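Local coordinates for protein adenylyltransferase VopS (Vibrio parahaemolyticus, PDB 3LET) that transfers AMP from ATP onto a threonine of host Rho GTPases, blocking their downstream signalling and so inhibiting actin assembly in infected cells, at residues 150-160 / 299-310; 169-177 / 189-197. All blocks are in the same frame, centred on the assembly; numbering follows the deposited sequence.

Contact 1: 150-160 / 299-310; sequences VYAEGLPEDAF and FNPLAMNAENSL
The F160 ring meets P301 obliquely, its CE2 3.8 Å from P301 CG, and the two side chains cross at about a right angle. In this mainly helical Fic (Fido) enzyme, the contact lays a largely irregular segment along the extended loop 299-303 and the first turns of helix 304-311. E157 O lies above one face of the F160 ring, near its rim, and F160 CE1 lies at the F299 edge, near the plane of that ring; P301 N sits above one F299 face, offset toward its rim. W175 of helix 168-179 meets both phenyl rings, edge-to-face in the case of F160. L155 CB packs 4.0 Å from P301 CB. A303, the N-cap residue, gives its N-H to E153 O (3.0 Å, 161° at the hydrogen), approaching from above the carbonyl plane. From the same helix, E307 OE1 makes a salt bridge to R286, which by similarity binds ATP. The ring of Y151 lies obliquely to S309 CB and L310 CD2, with Y151 CE1 3.5 Å from S309 CB; a water 2.6 Å from Y151 OH donates to S309 O. CG of E153 stands anti to its carbonyl carbon (chi1 -83°), and the chain, though poorly ordered, runs extended to N305. N305 ND2 donates to the syn lone pair of E153 OE1 at 3.1 Å, with the oxygen only 8° out of the amide plane.

Contact 2: 169-177 / 189-197; sequences VERAAAWII and NITSLLKEY
L194 enters the face of helix 169-177 as a knob into the hole formed by V169, A172, A173 and I176. This is a single knob-into-hole interaction within a steeply inclined, roughly antiparallel helix pair: the segment axes approach to 9.4 Å and their N-to-C directions differ by 137°. From CB, which points toward the other helix, the side chain continues to CG, held anti to the backbone N (chi1 179°), and there it forks. The CD2 branch does the touching: it lies 3.4 Å from A173 N and 3.7 Å from V169 O, with A172 CB and A173 CB as its methyl neighbours, and I176 CD1 is 4.1 Å from it. The knob therefore rests against the backbone as well as the small side chains of A172 and A173, which are consistent with so close an approach. Beyond the pair, L194 also touches L294 of helix 281-295.

Toward the start of segment 189-197, I190 CG2 packs 3.7 Å from I176 CG2 and also faces CG1 of I177. T191 OG1 touches both A173 CB and I177 CD1, the latter 3.4 Å away, while its hydrogen bond goes within its own helix to A187 O. At the other end the aliphatic part of K195 runs past V169, K195 CG 3.7 Å from V169 CG1; its chain bends at chi4, and NZ stays 5.4 Å from E170 OE2, too far for a salt bridge. The interface is thus held by van der Waals packing, without hydrogen bonds between the segments; the lysine contributes mainly its methylenes, and any attraction between its amine and E170 would probably be weak and long-range.

Followed from the N terminus, the chain first supplies segment 150-160, then helix 168-179 and helix 184-199; residues 299-310 arrive much later. Contact 2 closes a short loop, with 11 residues between its segments, and contact 1 a long one of 138 that encloses it completely, so the two nest without crossing. Their centres are about 17 Å apart, yet they touch through R171: its NH1 lies 2.9 Å from F299 O, a probable hydrogen bond, and its NH2 makes a salt bridge to E157 OE2 at 2.9 Å. Through R171, helix 168-179 ties its pairing with helix 184-199 to both segments of contact 1, next to helix 281-295.

Contact 1: 150-160 / 299-310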
loop_
_atom_site.group_PDB
_atom_site.type_symbol
_atom_site.label_atom_id
_atom_site.label_comp_id
_atom_site.label_asym_id
_atom_site.label_seq_id
_atom_site.Cartn_x
_atom_site.Cartn_y
_atom_site.Cartn_z
ATOM N N VAL A 150 9.665 2.229 26.669
ATOM C CA VAL A 150 8.619 3.028 26.017
ATOM C C VAL A 150 7.540 2.146 25.438
ATOM O O VAL A 150 6.360 2.456 25.557
ATOM C CB VAL A 150 9.148 3.861 24.827
ATOM C CG1 VAL A 150 10.024 4.990 25.311
ATOM C CG2 VAL A 150 9.895 2.977 23.826
ATOM N N TYR A 151 7.952 1.061 24.785
ATOM C CA TYR A 151 7.019 0.118 24.170
ATOM C C TYR A 151 5.924 -0.250 25.136
ATOM O O TYR A 151 4.867 -0.737 24.742
ATOM C CB TYR A 151 7.740 -1.153 23.775
ATOM C CG TYR A 151 8.586 -0.986 22.552
ATOM C CD1 TYR A 151 8.068 -0.413 21.375
ATOM C CD2 TYR A 151 9.908 -1.417 22.557
ATOM C CE1 TYR A 151 8.870 -0.269 20.247
ATOM C CE2 TYR A 151 10.709 -1.283 21.442
ATOM C CZ TYR A 151 10.197 -0.723 20.286
ATOM O OH TYR A 151 11.031 -0.608 19.204
ATOM N N ALA A 152 6.194 -0.019 26.413
ATOM C CA ALA A 152 5.237 -0.333 27.464
ATOM C C ALA A 152 4.547 0.898 27.964
ATOM O O ALA A 152 3.426 0.814 28.460
ATOM C CB ALA A 152 5.962 -1.004 28.610
ATOM N N GLU A 153 5.220 2.043 27.880
ATOM C CA GLU A 153 4.682 3.264 28.479
ATOM C C GLU A 153 3.195 3.419 28.143
ATOM O O GLU A 153 2.771 3.145 26.986
ATOM C CB GLU A 153 5.500 4.498 28.070
ATOM C CG GLU A 153 6.756 4.698 28.929
ATOM C CD GLU A 153 7.656 5.827 28.443
ATOM O OE1 GLU A 153 7.182 6.673 27.657
ATOM O OE2 GLU A 153 8.836 5.869 28.858
ATOM N N GLY A 154 2.422 3.813 29.173
ATOM C CA GLY A 154 0.971 3.957 29.085
ATOM C C GLY A 154 0.504 5.397 29.255
ATOM O O GLY A 154 1.296 6.307 29.455
ATOM N N LEU A 155 -0.799 5.602 29.151
ATOM C CA LEU A 155 -1.385 6.929 29.240
ATOM C C LEU A 155 -2.179 7.048 30.526
ATOM O O LEU A 155 -2.939 6.143 30.853
ATOM C CB LEU A 155 -2.383 7.123 28.113
ATOM C CG LEU A 155 -2.106 7.902 26.849
ATOM C CD1 LEU A 155 -3.450 8.248 26.247
ATOM C CD2 LEU A 155 -1.279 9.146 27.093
ATOM N N PRO A 156 -2.053 8.181 31.230
ATOM C CA PRO A 156 -2.914 8.414 32.394
ATOM C C PRO A 156 -4.381 8.378 31.971
ATOM O O PRO A 156 -4.679 8.952 30.913
ATOM C CB PRO A 156 -2.531 9.831 32.843
ATOM C CG PRO A 156 -1.212 10.119 32.184
ATOM C CD PRO A 156 -1.223 9.354 30.907
ATOM N N GLU A 157 -5.251 7.730 32.751
ATOM C CA GLU A 157 -6.676 7.642 32.431
ATOM C C GLU A 157 -7.244 9.004 32.105
ATOM O O GLU A 157 -8.060 9.122 31.210
ATOM C CB GLU A 157 -7.511 7.116 33.610
ATOM C CG GLU A 157 -7.680 5.614 33.765
ATOM C CD GLU A 157 -7.834 4.842 32.468
ATOM O OE1 GLU A 157 -8.954 4.711 31.928
ATOM O OE2 GLU A 157 -6.817 4.329 32.004
ATOM N N ASP A 158 -6.828 10.032 32.845
ATOM C CA ASP A 158 -7.500 11.335 32.775
ATOM C C ASP A 158 -7.242 12.064 31.468
ATOM O O ASP A 158 -7.965 13.002 31.116
ATOM C CB ASP A 158 -7.067 12.222 33.943
ATOM C CG ASP A 158 -7.871 11.966 35.199
ATOM O OD1 ASP A 158 -8.813 11.146 35.145
ATOM O OD2 ASP A 158 -7.562 12.588 36.238
ATOM N N ALA A 159 -6.192 11.653 30.768
ATOM C CA ALA A 159 -5.874 12.224 29.465
ATOM C C ALA A 159 -6.970 11.923 28.425
ATOM O O ALA A 159 -7.217 12.726 27.523
ATOM C CB ALA A 159 -4.535 11.697 28.989
ATOM N N PHE A 160 -7.629 10.770 28.548
ATOM C CA PHE A 160 -8.621 10.350 27.544
ATOM C C PHE A 160 -9.947 9.873 28.139
ATOM O O PHE A 160 -10.951 9.784 27.442
ATOM C CB PHE A 160 -8.029 9.234 26.666
ATOM C CG PHE A 160 -7.809 7.941 27.405
ATOM C CD1 PHE A 160 -8.786 6.932 27.389
ATOM C CD2 PHE A 160 -6.651 7.729 28.120
ATOM C CE1 PHE A 160 -8.582 5.725 28.074
ATOM C CE2 PHE A 160 -6.438 6.527 28.821
ATOM C CZ PHE A 160 -7.407 5.529 28.798
ATOM N N PHE A 299 -7.178 -3.859 27.991
ATOM C CA PHE A 299 -6.938 -2.654 27.214
ATOM C C PHE A 299 -5.931 -1.766 27.920
ATOM O O PHE A 299 -6.194 -1.241 28.988
ATOM C CB PHE A 299 -8.196 -1.845 26.894
ATOM C CG PHE A 299 -7.869 -0.576 26.168
ATOM C CD1 PHE A 299 -7.290 -0.631 24.901
ATOM C CD2 PHE A 299 -8.002 0.653 26.781
ATOM C CE1 PHE A 299 -6.916 0.499 24.258
ATOM C CE2 PHE A 299 -7.620 1.801 26.134
ATOM C CZ PHE A 299 -7.085 1.729 24.855
ATOM N N ASN A 300 -4.771 -1.619 27.290
ATOM C CA ASN A 300 -3.702 -0.770 27.788
ATOM C C ASN A 300 -3.471 0.361 26.787
ATOM O O ASN A 300 -3.033 0.104 25.675
ATOM C CB ASN A 300 -2.424 -1.598 27.893
ATOM C CG ASN A 300 -2.620 -2.875 28.713
ATOM O OD1 ASN A 300 -2.745 -2.821 29.931
ATOM N ND2 ASN A 300 -2.645 -4.028 28.038
ATOM N N PRO A 301 -3.786 1.608 27.163
ATOM C CA PRO A 301 -3.635 2.690 26.181
ATOM C C PRO A 301 -2.138 2.956 25.931
ATOM O O PRO A 301 -1.324 2.756 26.834
ATOM C CB PRO A 301 -4.307 3.877 26.884
ATOM C CG PRO A 301 -4.151 3.554 28.351
ATOM C CD PRO A 301 -4.430 2.089 28.398
ATOM N N LEU A 302 -1.772 3.371 24.725
ATOM C CA LEU A 302 -0.366 3.605 24.392
ATOM C C LEU A 302 0.073 5.012 24.730
ATOM O O LEU A 302 -0.600 5.973 24.379
ATOM C CB LEU A 302 -0.144 3.419 22.880
ATOM C CG LEU A 302 -0.285 1.994 22.341
ATOM C CD1 LEU A 302 -0.259 1.971 20.791
ATOM C CD2 LEU A 302 0.816 1.118 22.907
ATOM N N ALA A 303 1.233 5.148 25.371
ATOM C CA ALA A 303 1.849 6.471 25.524
ATOM C C ALA A 303 2.245 6.994 24.138
ATOM O O ALA A 303 2.434 6.211 23.227
ATOM C CB ALA A 303 3.078 6.387 26.417
ATOM N N MET A 304 2.358 8.310 23.972
ATOM C CA MET A 304 2.785 8.858 22.685
ATOM C C MET A 304 4.169 8.367 22.324
ATOM O O MET A 304 4.450 8.058 21.172
ATOM C CB MET A 304 2.788 10.381 22.711
ATOM C CG MET A 304 1.405 10.991 22.650
ATOM S SD MET A 304 1.503 12.775 22.387
ATOM C CE MET A 304 2.787 12.882 21.127
ATOM N N ASN A 305 5.042 8.311 23.321
ATOM C CA ASN A 305 6.366 7.739 23.149
ATOM C C ASN A 305 6.327 6.323 22.582
ATOM O O ASN A 305 7.166 5.951 21.752
ATOM C CB ASN A 305 7.071 7.708 24.503
ATOM C CG ASN A 305 7.752 9.005 24.821
ATOM O OD1 ASN A 305 7.853 9.895 23.967
ATOM N ND2 ASN A 305 8.232 9.133 26.052
ATOM N N ALA A 306 5.359 5.528 23.040
ATOM C CA ALA A 306 5.250 4.148 22.597
ATOM C C ALA A 306 4.714 4.107 21.162
ATOM O O ALA A 306 5.227 3.355 20.318
ATOM C CB ALA A 306 4.344 3.379 23.527
ATOM N N GLU A 307 3.686 4.909 20.865
ATOM C CA GLU A 307 3.198 4.980 19.469
ATOM C C GLU A 307 4.351 5.320 18.525
ATOM O O GLU A 307 4.515 4.694 17.466
ATOM C CB GLU A 307 2.111 6.037 19.320
ATOM C CG GLU A 307 0.817 5.715 20.072
ATOM C CD GLU A 307 -0.298 6.683 19.681
ATOM O OE1 GLU A 307 -0.024 7.579 18.865
ATOM O OE2 GLU A 307 -1.443 6.556 20.174
ATOM N N ASN A 308 5.142 6.328 18.889
ATOM C CA ASN A 308 6.224 6.772 18.027
ATOM C C ASN A 308 7.270 5.686 17.836
ATOM O O ASN A 308 7.757 5.487 16.727
ATOM C CB ASN A 308 6.852 8.057 18.562
ATOM C CG ASN A 308 5.910 9.235 18.452
ATOM O OD1 ASN A 308 5.058 9.272 17.564
ATOM N ND2 ASN A 308 6.039 10.190 19.363
ATOM N N SER A 309 7.593 4.965 18.901
ATOM C CA SER A 309 8.488 3.810 18.806
ATOM C C SER A 309 7.967 2.698 17.921
ATOM O O SER A 309 8.755 1.986 17.298
ATOM C CB SER A 309 8.731 3.205 20.184
ATOM O OG SER A 309 9.707 3.944 20.860
ATOM N N LEU A 310 6.652 2.511 17.886
ATOM C CA LEU A 310 6.084 1.431 17.076
ATOM C C LEU A 310 6.085 1.782 15.602
ATOM O O LEU A 310 6.554 0.991 14.775
ATOM C CB LEU A 310 4.637 1.094 17.523
ATOM C CG LEU A 310 4.592 0.424 18.896
ATOM C CD1 LEU A 310 3.156 0.456 19.418
ATOM C CD2 LEU A 310 5.120 -1.020 18.874
HETATM O O HOH W 1 11.357 1.658 17.919
#

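Contact 2: 169-177 / 189-197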
loop_
_atom_site.group_PDB
_atom_site.type_symbol
_atom_site.label_atom_id
_atom_site.label_comp_id
_atom_site.label_asym_id
_atom_site.label_seq_id
_atom_site.Cartn_x
_atom_site.Cartn_y
_atom_site.Cartn_z
ATOM N N VAL A 169 -14.025 -1.980 26.842
ATOM C CA VAL A 169 -14.503 -1.539 25.530
ATOM C C VAL A 169 -14.770 -0.042 25.552
ATOM O O VAL A 169 -14.427 0.671 24.606
ATOM C CB VAL A 169 -15.799 -2.286 25.108
ATOM C CG1 VAL A 169 -16.344 -1.720 23.816
ATOM C CG2 VAL A 169 -15.514 -3.766 24.950
ATOM N N GLU A 170 -15.346 0.467 26.637
ATOM C CA GLU A 170 -15.575 1.911 26.697
ATOM C C GLU A 170 -14.283 2.710 26.876
ATOM O O GLU A 170 -14.135 3.815 26.298
ATOM C CB GLU A 170 -16.621 2.246 27.787
ATOM C CG GLU A 170 -18.012 1.754 27.411
ATOM C CD GLU A 170 -19.016 1.989 28.535
ATOM O OE1 GLU A 170 -19.452 3.139 28.716
ATOM O OE2 GLU A 170 -19.351 1.023 29.243
ATOM N N ARG A 171 -13.326 2.152 27.623
ATOM C CA ARG A 171 -12.027 2.795 27.779
ATOM C C ARG A 171 -11.300 2.874 26.427
ATOM O O ARG A 171 -10.704 3.895 26.082
ATOM C CB ARG A 171 -11.139 2.017 28.773
ATOM C CG ARG A 171 -11.670 2.101 30.227
ATOM C CD ARG A 171 -10.791 1.323 31.207
ATOM N NE ARG A 171 -9.419 1.815 31.169
ATOM C CZ ARG A 171 -8.369 1.107 30.761
ATOM N NH1 ARG A 171 -8.496 -0.165 30.379
ATOM N NH2 ARG A 171 -7.169 1.677 30.784
ATOM N N ALA A 172 -11.346 1.786 25.670
ATOM C CA ALA A 172 -10.668 1.759 24.365
ATOM C C ALA A 172 -11.340 2.757 23.432
ATOM O O ALA A 172 -10.661 3.502 22.742
ATOM C CB ALA A 172 -10.714 0.370 23.783
ATOM N N ALA A 173 -12.671 2.781 23.413
ATOM C CA ALA A 173 -13.395 3.772 22.600
ATOM C C ALA A 173 -12.985 5.197 22.952
ATOM O O ALA A 173 -12.677 5.988 22.074
ATOM C CB ALA A 173 -14.912 3.609 22.730
ATOM N N ALA A 174 -12.938 5.524 24.240
ATOM C CA ALA A 174 -12.511 6.854 24.672
ATOM C C ALA A 174 -11.118 7.225 24.201
ATOM O O ALA A 174 -10.852 8.387 23.861
ATOM C CB ALA A 174 -12.558 6.955 26.224
ATOM N N TRP A 175 -10.227 6.240 24.213
ATOM C CA TRP A 175 -8.837 6.446 23.822
ATOM C C TRP A 175 -8.793 6.767 22.340
ATOM O O TRP A 175 -8.151 7.730 21.935
ATOM C CB TRP A 175 -8.017 5.199 24.112
ATOM C CG TRP A 175 -6.603 5.284 23.589
ATOM C CD1 TRP A 175 -5.584 6.119 24.023
ATOM C CD2 TRP A 175 -6.046 4.464 22.575
ATOM N NE1 TRP A 175 -4.432 5.860 23.303
ATOM C CE2 TRP A 175 -4.691 4.847 22.420
ATOM C CE3 TRP A 175 -6.557 3.425 21.783
ATOM C CZ2 TRP A 175 -3.863 4.243 21.480
ATOM C CZ3 TRP A 175 -5.721 2.826 20.862
ATOM C CH2 TRP A 175 -4.401 3.245 20.717
ATOM N N ILE A 176 -9.482 5.966 21.542
ATOM C CA ILE A 176 -9.488 6.203 20.090
ATOM C C ILE A 176 -10.114 7.577 19.787
ATOM O O ILE A 176 -9.580 8.368 19.014
ATOM C CB ILE A 176 -10.265 5.088 19.347
ATOM C CG1 ILE A 176 -9.637 3.713 19.614
ATOM C CG2 ILE A 176 -10.256 5.362 17.822
ATOM C CD1 ILE A 176 -10.529 2.537 19.187
ATOM N N ILE A 177 -11.262 7.845 20.405
ATOM C CA ILE A 177 -12.017 9.063 20.155
ATOM C C ILE A 177 -11.161 10.266 20.486
ATOM O O ILE A 177 -11.127 11.233 19.728
ATOM C CB ILE A 177 -13.329 9.087 20.986
ATOM C CG1 ILE A 177 -14.344 8.122 20.366
ATOM C CG2 ILE A 177 -13.933 10.520 21.054
ATOM C CD1 ILE A 177 -15.548 7.738 21.307
ATOM N N ASN A 189 -19.755 6.551 15.856
ATOM C CA ASN A 189 -19.429 5.527 14.854
ATOM C C ASN A 189 -18.198 4.730 15.302
ATOM O O ASN A 189 -18.154 3.506 15.201
ATOM C CB ASN A 189 -19.146 6.187 13.497
ATOM C CG ASN A 189 -18.881 5.173 12.386
ATOM O OD1 ASN A 189 -19.635 4.222 12.204
ATOM N ND2 ASN A 189 -17.820 5.403 11.616
ATOM N N ILE A 190 -17.187 5.439 15.789
ATOM C CA ILE A 190 -15.983 4.776 16.318
ATOM C C ILE A 190 -16.381 3.775 17.415
ATOM O O ILE A 190 -15.927 2.631 17.423
ATOM C CB ILE A 190 -15.003 5.807 16.885
ATOM C CG1 ILE A 190 -14.375 6.602 15.733
ATOM C CG2 ILE A 190 -13.935 5.113 17.744
ATOM C CD1 ILE A 190 -13.659 7.908 16.157
ATOM N N THR A 191 -17.213 4.217 18.354
ATOM C CA THR A 191 -17.674 3.329 19.425
ATOM C C THR A 191 -18.466 2.116 18.905
ATOM O O THR A 191 -18.215 0.978 19.316
ATOM C CB THR A 191 -18.552 4.086 20.406
ATOM O OG1 THR A 191 -17.797 5.170 20.953
ATOM C CG2 THR A 191 -19.007 3.141 21.538
ATOM N N SER A 192 -19.408 2.343 17.988
ATOM C CA SER A 192 -20.185 1.222 17.432
ATOM C C SER A 192 -19.296 0.221 16.700
ATOM O O SER A 192 -19.480 -0.988 16.851
ATOM C CB SER A 192 -21.261 1.696 16.447
ATOM O OG SER A 192 -22.047 2.733 17.009
ATOM N N LEU A 193 -18.357 0.720 15.899
ATOM C CA LEU A 193 -17.491 -0.168 15.120
ATOM C C LEU A 193 -16.601 -0.976 16.045
ATOM O O LEU A 193 -16.325 -2.145 15.807
ATOM C CB LEU A 193 -16.641 0.604 14.092
ATOM C CG LEU A 193 -17.397 1.090 12.842
ATOM C CD1 LEU A 193 -16.538 2.047 12.007
ATOM C CD2 LEU A 193 -17.851 -0.096 11.986
ATOM N N LEU A 194 -16.157 -0.361 17.123
ATOM C CA LEU A 194 -15.263 -1.059 18.024
ATOM C C LEU A 194 -16.022 -2.223 18.695
ATOM O O LEU A 194 -15.507 -3.352 18.805
ATOM C CB LEU A 194 -14.740 -0.102 19.082
ATOM C CG LEU A 194 -13.809 -0.728 20.115
ATOM C CD1 LEU A 194 -12.578 -1.384 19.492
ATOM C CD2 LEU A 194 -13.392 0.378 21.094
ATOM N N LYS A 195 -17.235 -1.956 19.151
ATOM C CA LYS A 195 -18.033 -3.016 19.770
ATOM C C LYS A 195 -18.306 -4.120 18.775
ATOM O O LYS A 195 -18.255 -5.316 19.096
ATOM C CB LYS A 195 -19.371 -2.457 20.271
ATOM C CG LYS A 195 -19.214 -1.482 21.442
ATOM C CD LYS A 195 -20.600 -1.100 21.974
ATOM C CE LYS A 195 -20.601 0.231 22.675
ATOM N NZ LYS A 195 -19.903 0.169 23.975
ATOM N N GLU A 196 -18.649 -3.705 17.565
ATOM C CA GLU A 196 -18.938 -4.657 16.495
ATOM C C GLU A 196 -17.748 -5.591 16.184
ATOM O O GLU A 196 -17.904 -6.811 16.142
ATOM C CB GLU A 196 -19.374 -3.892 15.239
ATOM C CG GLU A 196 -19.776 -4.812 14.088
ATOM C CD GLU A 196 -20.272 -4.045 12.867
ATOM O OE1 GLU A 196 -20.656 -2.864 12.997
ATOM O OE2 GLU A 196 -20.291 -4.628 11.772
ATOM N N TYR A 197 -16.559 -5.032 15.960
ATOM C CA TYR A 197 -15.393 -5.881 15.685
ATOM C C TYR A 197 -14.842 -6.594 16.928
ATOM O O TYR A 197 -14.127 -7.586 16.830
ATOM C CB TYR A 197 -14.286 -5.080 14.982
ATOM C CG TYR A 197 -14.601 -4.950 13.506
ATOM C CD1 TYR A 197 -15.645 -4.136 13.073
ATOM C CD2 TYR A 197 -13.900 -5.682 12.557
ATOM C CE1 TYR A 197 -15.965 -4.034 11.721
ATOM C CE2 TYR A 197 -14.204 -5.581 11.188
ATOM C CZ TYR A 197 -15.235 -4.748 10.782
ATOM O OH TYR A 197 -15.554 -4.637 9.436
#